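Local atomic coordinates of DUF4973 domain-containing protein (Bacteroides thetaiotaomicron, PDB entry 4QNI), a protein that is of unknown function but is probably a two-domain auxiliary nutrient-binding protein of this gut bacterium. Residues 87-90 and 91-94; 217-220 and 221-225; 227-230 and 231-235. One frame throughout, in Å; residues are numbered along the deposited sequence.

Interaction 1: residues 87-90 and 91-94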
loop_
_atom_site.group_PDB
_atom_site.type_symbol
_atom_site.label_atom_id
_atom_site.label_comp_id
_atom_site.label_asym_id
_atom_site.label_seq_id
_atom_site.Cartn_x
_atom_site.Cartn_y
_atom_site.Cartn_z
ATOM N N THR A 87 22.939 -11.095 -14.050
ATOM C CA THR A 87 23.797 -11.868 -14.959
ATOM C C THR A 87 23.021 -12.541 -16.121
ATOM O O THR A 87 23.622 -12.819 -17.169
ATOM C CB THR A 87 24.553 -12.957 -14.149
ATOM O OG1 THR A 87 24.906 -12.462 -12.851
ATOM C CG2 THR A 87 25.806 -13.449 -14.856
ATOM N N ARG A 88 21.716 -12.826 -15.932
ATOM C CA ARG A 88 20.894 -13.506 -16.929
ATOM C C ARG A 88 20.551 -12.583 -18.105
ATOM O O ARG A 88 19.398 -12.197 -18.270
ATOM C CB ARG A 88 19.629 -14.076 -16.277
ATOM C CG ARG A 88 19.893 -15.319 -15.436
ATOM C CD ARG A 88 18.587 -15.977 -15.037
ATOM N NE ARG A 88 17.871 -15.167 -14.048
ATOM C CZ ARG A 88 16.617 -15.373 -13.666
ATOM N NH1 ARG A 88 15.906 -16.364 -14.195
ATOM N NH2 ARG A 88 16.059 -14.586 -12.756
ATOM N N THR A 89 21.553 -12.286 -18.954
ATOM C CA THR A 89 21.462 -11.385 -20.123
ATOM C C THR A 89 20.504 -11.909 -21.219
ATOM O O THR A 89 20.023 -11.129 -22.061
ATOM C CB THR A 89 22.854 -11.158 -20.711
ATOM O OG1 THR A 89 23.414 -12.427 -21.076
ATOM C CG2 THR A 89 23.789 -10.399 -19.746
ATOM N N GLU A 90 20.220 -13.226 -21.190
ATOM C CA GLU A 90 19.314 -13.883 -22.125
ATOM C C GLU A 90 17.856 -13.399 -21.905
ATOM O O GLU A 90 17.019 -13.539 -22.793
ATOM C CB GLU A 90 19.409 -15.416 -21.983
ATOM C CG GLU A 90 20.817 -15.987 -22.102
ATOM C CD GLU A 90 21.524 -16.424 -20.821
ATOM O OE1 GLU A 90 21.293 -15.823 -19.742
ATOM O OE2 GLU A 90 22.356 -17.356 -20.916
ATOM N N LEU A 91 17.577 -12.799 -20.732
ATOM C CA LEU A 91 16.263 -12.295 -20.344
ATOM C C LEU A 91 16.146 -10.787 -20.464
ATOM O O LEU A 91 15.071 -10.251 -20.195
ATOM C CB LEU A 91 15.979 -12.702 -18.881
ATOM C CG LEU A 91 15.967 -14.201 -18.567
ATOM C CD1 LEU A 91 15.590 -14.433 -17.131
ATOM C CD2 LEU A 91 15.011 -14.946 -19.471
ATOM N N TYR A 92 17.251 -10.085 -20.807
ATOM C CA TYR A 92 17.254 -8.614 -20.880
ATOM C C TYR A 92 16.267 -8.080 -21.894
ATOM O O TYR A 92 16.007 -8.750 -22.884
ATOM C CB TYR A 92 18.635 -8.104 -21.284
ATOM C CG TYR A 92 19.688 -8.023 -20.201
ATOM C CD1 TYR A 92 19.483 -8.598 -18.953
ATOM C CD2 TYR A 92 20.892 -7.364 -20.425
ATOM C CE1 TYR A 92 20.447 -8.518 -17.954
ATOM C CE2 TYR A 92 21.859 -7.258 -19.426
ATOM C CZ TYR A 92 21.629 -7.830 -18.191
ATOM O OH TYR A 92 22.601 -7.744 -17.229
ATOM N N TYR A 93 15.731 -6.874 -21.659
ATOM C CA TYR A 93 14.937 -6.171 -22.662
ATOM C C TYR A 93 15.924 -5.672 -23.693
ATOM O O TYR A 93 16.984 -5.150 -23.310
ATOM C CB TYR A 93 14.136 -5.014 -22.044
ATOM C CG TYR A 93 13.097 -5.464 -21.049
ATOM C CD1 TYR A 93 11.902 -6.039 -21.472
ATOM C CD2 TYR A 93 13.290 -5.285 -19.680
ATOM C CE1 TYR A 93 10.935 -6.450 -20.559
ATOM C CE2 TYR A 93 12.324 -5.690 -18.754
ATOM C CZ TYR A 93 11.143 -6.264 -19.200
ATOM O OH TYR A 93 10.185 -6.700 -18.312
ATOM N N GLU A 94 15.662 -5.917 -24.969
ATOM C CA GLU A 94 16.600 -5.511 -26.012
ATOM C C GLU A 94 16.267 -4.124 -26.490
ATOM O O GLU A 94 15.118 -3.737 -26.592
ATOM C CB GLU A 94 16.644 -6.505 -27.180
ATOM C CG GLU A 94 17.300 -7.831 -26.834
ATOM C CD GLU A 94 18.778 -7.812 -26.470
ATOM O OE1 GLU A 94 19.564 -7.081 -27.120
ATOM O OE2 GLU A 94 19.154 -8.569 -25.546
HETATM O O HOH W 1 21.844 -8.739 -23.445
HETATM O O HOH W 2 19.027 -11.028 -24.649
#
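The ring of Y92 lies across the backbone of T89 on a single 3-10 turn that joins helix 74-85 to strand 93-95. T89 CA sits over the centre of the ring, 3.7 Å from its centroid and 13° off the ring normal, a CH-pi contact of the kind a flat, electron-rich face offers to a polarised backbone C-H. The T89 methyl extends the same overlap: with CG2 anti to the carbonyl carbon, it reaches outward along the ring to Y92 CZ at 3.7 Å, where a branched beta carbon suits the space beside the phenol. The phenol oxygen finds its hydrogen bond beyond the turn, at A86 O, which fixes the far end of the ring. Two backbone bonds close the turn, L91 N to R88 O and Y92 N to T89 O, and their i to i+3 spacing is what makes it 3-10.

Behind the turn, L91 packs in the company of Y85 on helix 74-85 and of R230, a buried setting that suits an aliphatic chain. R88 is partly exposed and also packs on N321 of a second subunit; its chain bends at chi3 (-71°) and brings one guanidinium face over L91 CD1, which lies toward the rim of that face. The looser, wetter side belongs to T89 O and E94, whose carboxylate does not meet the carbonyl directly. Water 2 bridges them by donating to both acceptors, while water 1 makes a weak link in parallel; the stronger bridge measures 2.8 Å from water 2 to T89 O and 2.6 Å from water 2 to E94 OE2.

Interaction 2: residues 217-220 and 221-225. With EDO (1,2-ethanediol), chain E.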
loop_
_atom_site.group_PDB
_atom_site.type_symbol
_atom_site.label_atom_id
_atom_site.label_comp_id
_atom_site.label_asym_id
_atom_site.label_seq_id
_atom_site.Cartn_x
_atom_site.Cartn_y
_atom_site.Cartn_z
ATOM N N PHE A 217 3.550 -16.455 -33.024
ATOM C CA PHE A 217 4.203 -17.604 -32.435
ATOM C C PHE A 217 3.876 -17.618 -30.923
ATOM O O PHE A 217 3.529 -16.584 -30.332
ATOM C CB PHE A 217 5.726 -17.726 -32.730
ATOM C CG PHE A 217 6.612 -16.854 -31.872
ATOM C CD1 PHE A 217 6.978 -17.253 -30.590
ATOM C CD2 PHE A 217 7.071 -15.625 -32.345
ATOM C CE1 PHE A 217 7.760 -16.433 -29.790
ATOM C CE2 PHE A 217 7.844 -14.801 -31.543
ATOM C CZ PHE A 217 8.184 -15.210 -30.271
ATOM N N THR A 218 3.943 -18.805 -30.324
ATOM C CA THR A 218 3.894 -18.974 -28.873
ATOM C C THR A 218 5.179 -19.722 -28.520
ATOM O O THR A 218 5.767 -20.376 -29.399
ATOM C CB THR A 218 2.645 -19.752 -28.379
ATOM O OG1 THR A 218 2.840 -21.151 -28.622
ATOM C CG2 THR A 218 1.270 -19.229 -28.927
ATOM N N TYR A 219 5.612 -19.678 -27.276
ATOM C CA TYR A 219 6.666 -20.593 -26.883
ATOM C C TYR A 219 6.015 -21.990 -26.702
ATOM O O TYR A 219 4.810 -22.074 -26.445
ATOM C CB TYR A 219 7.408 -20.130 -25.624
ATOM C CG TYR A 219 8.195 -18.864 -25.870
ATOM C CD1 TYR A 219 9.318 -18.870 -26.692
ATOM C CD2 TYR A 219 7.786 -17.651 -25.328
ATOM C CE1 TYR A 219 9.987 -17.693 -27.000
ATOM C CE2 TYR A 219 8.478 -16.475 -25.591
ATOM C CZ TYR A 219 9.576 -16.500 -26.432
ATOM O OH TYR A 219 10.278 -15.355 -26.677
ATOM N N ALA A 220 6.791 -23.067 -26.913
ATOM C CA ALA A 220 6.305 -24.438 -26.781
ATOM C C ALA A 220 5.871 -24.739 -25.347
ATOM O O ALA A 220 6.596 -24.436 -24.401
ATOM C CB ALA A 220 7.382 -25.418 -27.236
ATOM N N GLY A 221 4.664 -25.265 -25.207
ATOM C CA GLY A 221 4.058 -25.604 -23.928
ATOM C C GLY A 221 4.232 -24.634 -22.773
ATOM O O GLY A 221 3.697 -23.522 -22.786
ATOM N N ILE A 222 4.974 -25.076 -21.747
ATOM C CA ILE A 222 5.199 -24.342 -20.491
ATOM C C ILE A 222 6.308 -23.309 -20.598
ATOM O O ILE A 222 6.460 -22.496 -19.681
ATOM C CB ILE A 222 5.459 -25.308 -19.321
ATOM C CG1 ILE A 222 6.656 -26.229 -19.617
ATOM C CG2 ILE A 222 4.192 -26.098 -19.019
ATOM C CD1 ILE A 222 7.153 -26.849 -18.489
ATOM N N VAL A 223 7.082 -23.331 -21.704
ATOM C CA VAL A 223 8.144 -22.342 -21.932
ATOM C C VAL A 223 7.479 -20.973 -22.074
ATOM O O VAL A 223 6.381 -20.869 -22.625
ATOM C CB VAL A 223 9.010 -22.692 -23.175
ATOM C CG1 VAL A 223 10.123 -21.659 -23.406
ATOM C CG2 VAL A 223 9.595 -24.094 -23.068
ATOM N N ASP A 224 8.109 -19.943 -21.530
ATOM C CA ASP A 224 7.614 -18.573 -21.625
ATOM C C ASP A 224 8.809 -17.625 -21.714
ATOM O O ASP A 224 9.957 -18.081 -21.796
ATOM C CB ASP A 224 6.637 -18.202 -20.472
ATOM C CG ASP A 224 7.213 -18.176 -19.054
ATOM O OD1 ASP A 224 8.423 -17.876 -18.899
ATOM O OD2 ASP A 224 6.438 -18.402 -18.095
ATOM N N GLU A 225 8.518 -16.318 -21.738
ATOM C CA GLU A 225 9.434 -15.186 -21.836
ATOM C C GLU A 225 10.553 -15.169 -20.793
ATOM O O GLU A 225 11.566 -14.498 -21.012
ATOM C CB GLU A 225 8.625 -13.911 -21.637
ATOM C CG GLU A 225 8.867 -12.871 -22.679
ATOM C CD GLU A 225 7.897 -11.725 -22.520
ATOM O OE1 GLU A 225 7.992 -11.004 -21.504
ATOM O OE2 GLU A 225 7.061 -11.525 -23.430
HETATM C C1 EDO E . 0.579 -22.878 -27.275
HETATM O O1 EDO E . 1.353 -23.749 -28.075
HETATM C C2 EDO E . -0.020 -23.636 -26.104
HETATM O O2 EDO E . 0.996 -23.988 -25.184
HETATM O O HOH W 3 2.920 -21.961 -24.606
#
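Y219 lays its ring against the backbone of D224 and E225, just past the turn that follows strand 215-219, with D224 O over one face and F217 CE1 over the opposite one. A chi1 of -67° carries the ring along D224 toward E225: Y219 CD2 comes to 3.8 Å from D224 C. Nearer the backbone, V223 crosses the tyrosine at about a right angle, and V223 CG1 meets Y219 CB at 3.8 Å; a beta-branched residue fills this short reach well.

The reversal is a type II' beta turn from A220 to V223, closed by V223 N to A220 O at 3.0 Å. G221 takes the second position with a positive phi, 42°, where a beta carbon would crowd A220 C. The small methyl of A220 fits among I235 and F296.

On the polar side, water 3 donates to both Y219 O and G221 O, at 2.6 Å from Y219 O, and also bonds to a 1,2-ethanediol, probably from the crystallisation liquor. T218 OG1 donates to Y219 O as well, so this carbonyl has two donors. The acidic ends turn to other partners: D224 pairs with K203, and E225 OE2 with R164, R207 and Y209. With partners for the carbonyls of Y219, A220 and G221, the reversal can probably be buried at little polar cost, while the cationic partners would probably keep both carboxylates ionised.

Interaction 3: residues 227-230 and 231-235. With EDO (1,2-ethanediol), chain G.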
loop_
_atom_site.group_PDB
_atom_site.type_symbol
_atom_site.label_atom_id
_atom_site.label_comp_id
_atom_site.label_asym_id
_atom_site.label_seq_id
_atom_site.Cartn_x
_atom_site.Cartn_y
_atom_site.Cartn_z
ATOM N N TYR A 227 12.232 -17.788 -19.685
ATOM C CA TYR A 227 13.155 -18.900 -19.959
ATOM C C TYR A 227 14.346 -18.341 -20.715
ATOM O O TYR A 227 14.169 -17.709 -21.763
ATOM C CB TYR A 227 12.467 -20.015 -20.789
ATOM C CG TYR A 227 11.596 -20.958 -19.985
ATOM C CD1 TYR A 227 10.533 -20.479 -19.222
ATOM C CD2 TYR A 227 11.830 -22.336 -19.992
ATOM C CE1 TYR A 227 9.751 -21.339 -18.452
ATOM C CE2 TYR A 227 11.022 -23.212 -19.263
ATOM C CZ TYR A 227 9.989 -22.707 -18.487
ATOM O OH TYR A 227 9.188 -23.543 -17.755
ATOM N N THR A 228 15.570 -18.593 -20.221
ATOM C CA THR A 228 16.776 -18.098 -20.890
ATOM C C THR A 228 16.959 -18.808 -22.239
ATOM O O THR A 228 17.574 -18.243 -23.135
ATOM C CB THR A 228 18.025 -18.249 -19.995
ATOM O OG1 THR A 228 18.295 -19.632 -19.798
ATOM C CG2 THR A 228 17.904 -17.528 -18.652
ATOM N N ASP A 229 16.410 -20.031 -22.385
ATOM C CA ASP A 229 16.488 -20.860 -23.618
ATOM C C ASP A 229 15.227 -20.757 -24.545
ATOM O O ASP A 229 15.142 -21.533 -25.504
ATOM C CB ASP A 229 16.769 -22.353 -23.271
ATOM C CG ASP A 229 15.876 -23.002 -22.219
ATOM O OD1 ASP A 229 15.083 -22.274 -21.581
ATOM O OD2 ASP A 229 15.995 -24.247 -22.016
ATOM N N ARG A 230 14.305 -19.777 -24.290
ATOM C CA ARG A 230 13.084 -19.432 -25.069
ATOM C C ARG A 230 13.159 -19.760 -26.556
ATOM O O ARG A 230 12.274 -20.419 -27.113
ATOM C CB ARG A 230 12.869 -17.884 -25.075
ATOM C CG ARG A 230 12.381 -17.238 -23.841
ATOM C CD ARG A 230 11.929 -15.810 -24.052
ATOM N NE ARG A 230 12.880 -14.888 -24.670
ATOM C CZ ARG A 230 13.857 -14.254 -24.024
ATOM N NH1 ARG A 230 14.100 -14.517 -22.747
ATOM N NH2 ARG A 230 14.640 -13.406 -24.668
ATOM N N ARG A 231 14.180 -19.144 -27.212
ATOM C CA ARG A 231 14.415 -19.081 -28.661
ATOM C C ARG A 231 14.486 -20.470 -29.317
ATOM O O ARG A 231 14.186 -20.600 -30.507
ATOM C CB ARG A 231 15.678 -18.245 -28.955
ATOM C CG ARG A 231 15.568 -16.779 -28.475
ATOM C CD ARG A 231 16.927 -16.093 -28.460
ATOM N NE ARG A 231 16.899 -14.686 -28.043
ATOM C CZ ARG A 231 16.994 -14.256 -26.780
ATOM N NH1 ARG A 231 17.027 -15.124 -25.773
ATOM N NH2 ARG A 231 17.007 -12.949 -26.513
ATOM N N LYS A 232 14.829 -21.502 -28.536
ATOM C CA LYS A 232 14.874 -22.885 -29.005
ATOM C C LYS A 232 13.447 -23.480 -29.109
ATOM O O LYS A 232 13.275 -24.531 -29.725
ATOM C CB LYS A 232 15.721 -23.741 -28.021
ATOM C CG LYS A 232 17.127 -24.111 -28.492
ATOM C CD LYS A 232 17.866 -25.065 -27.508
ATOM C CE LYS A 232 17.567 -26.550 -27.702
ATOM N NZ LYS A 232 18.544 -27.433 -26.996
ATOM N N TYR A 233 12.432 -22.814 -28.509
ATOM C CA TYR A 233 11.071 -23.359 -28.419
ATOM C C TYR A 233 9.937 -22.481 -29.033
ATOM O O TYR A 233 8.849 -22.411 -28.448
ATOM C CB TYR A 233 10.779 -23.646 -26.936
ATOM C CG TYR A 233 11.813 -24.571 -26.328
ATOM C CD1 TYR A 233 11.780 -25.944 -26.574
ATOM C CD2 TYR A 233 12.856 -24.070 -25.550
ATOM C CE1 TYR A 233 12.744 -26.795 -26.046
ATOM C CE2 TYR A 233 13.830 -24.916 -25.017
ATOM C CZ TYR A 233 13.772 -26.276 -25.274
ATOM O OH TYR A 233 14.729 -27.121 -24.768
ATOM N N LYS A 234 10.141 -21.913 -30.247
ATOM C CA LYS A 234 9.082 -21.113 -30.892
ATOM C C LYS A 234 8.155 -21.971 -31.769
ATOM O O LYS A 234 8.608 -22.640 -32.709
ATOM C CB LYS A 234 9.657 -19.957 -31.720
ATOM C CG LYS A 234 10.428 -18.952 -30.867
ATOM C CD LYS A 234 11.366 -18.114 -31.710
ATOM C CE LYS A 234 10.680 -16.937 -32.354
ATOM N NZ LYS A 234 11.572 -16.320 -33.352
ATOM N N ILE A 235 6.844 -21.914 -31.476
ATOM C CA ILE A 235 5.822 -22.644 -32.227
ATOM C C ILE A 235 4.999 -21.617 -33.032
ATOM O O ILE A 235 4.313 -20.784 -32.450
ATOM C CB ILE A 235 4.932 -23.517 -31.283
ATOM C CG1 ILE A 235 5.764 -24.448 -30.354
ATOM C CG2 ILE A 235 3.867 -24.288 -32.079
ATOM C CD1 ILE A 235 6.885 -25.411 -31.027
HETATM C C1 EDO G . 9.964 -15.255 -36.132
HETATM O O1 EDO G . 9.735 -14.626 -34.878
HETATM C C2 EDO G . 10.348 -14.210 -37.203
HETATM O O2 EDO G . 11.726 -13.873 -37.076
HETATM O O HOH W 4 17.027 -18.059 -25.737
#
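R230 O accepts the shorter of the two direct backbone bonds between 227-230 and 231-235, from Y233 N at 2.8 Å, and with K232 N to D229 O it builds a short 3-10 turn leading into strand 234-240. A type I beta turn from Y227 to R230 overlaps its start.

Y233 turns back along this 3-10 turn. Its chi1 of -56° swings the ring beside the backbone N and past D229 O, which lies obliquely 3.4 Å from CD2 of Y233. K232 CB packs over one face of the same ring, and the D229 carboxylate meets its CE2 side with the two planes 81° apart. A tyrosine suits the place, since its flat body fits against the turn while OH reaches I299 N.

R230 and R231 run side by side and point the same way, their guanidinium planes 50° apart and R230 NH2 only 3.0 Å from R231 NH2. Such closeness of two cations is probably offset by the oxygens around them: R230 NH2 donates to S133 O and to E90 O, which also takes a weak bond from R231 NH1, and E134 forms a salt bridge with R231 NH2. The bent R230 chain and the extended R231 chain bring both groups to these acceptors. Between the turn and the second arginine, water 4 donates to T228 O at 2.7 Å and accepts in the guanidinium plane from R231 NH1 at 2.9 Å.

Along the chain the three turns come in series. Interaction 1 lies in the N-terminal DUF4973 region, between helix 74-85 and strand 93-95; interactions 2 and 3 lie in the BT_3044-like C-terminal region, at the start and end of the connection between strands 215-219 and 234-240, antiparallel neighbours in the large sheet. Centres of interactions 2 and 3 are about 7 Å apart, joined by probable backbone bonds, A220 N to Y233 O and I235 N to T218 O. Interaction 1 is about 13 Å from interaction 3 and 17 Å from interaction 2, centre to centre. E90 CB packs on T228 O and L91 CD2 on E225 O, so the turns help join the two regions.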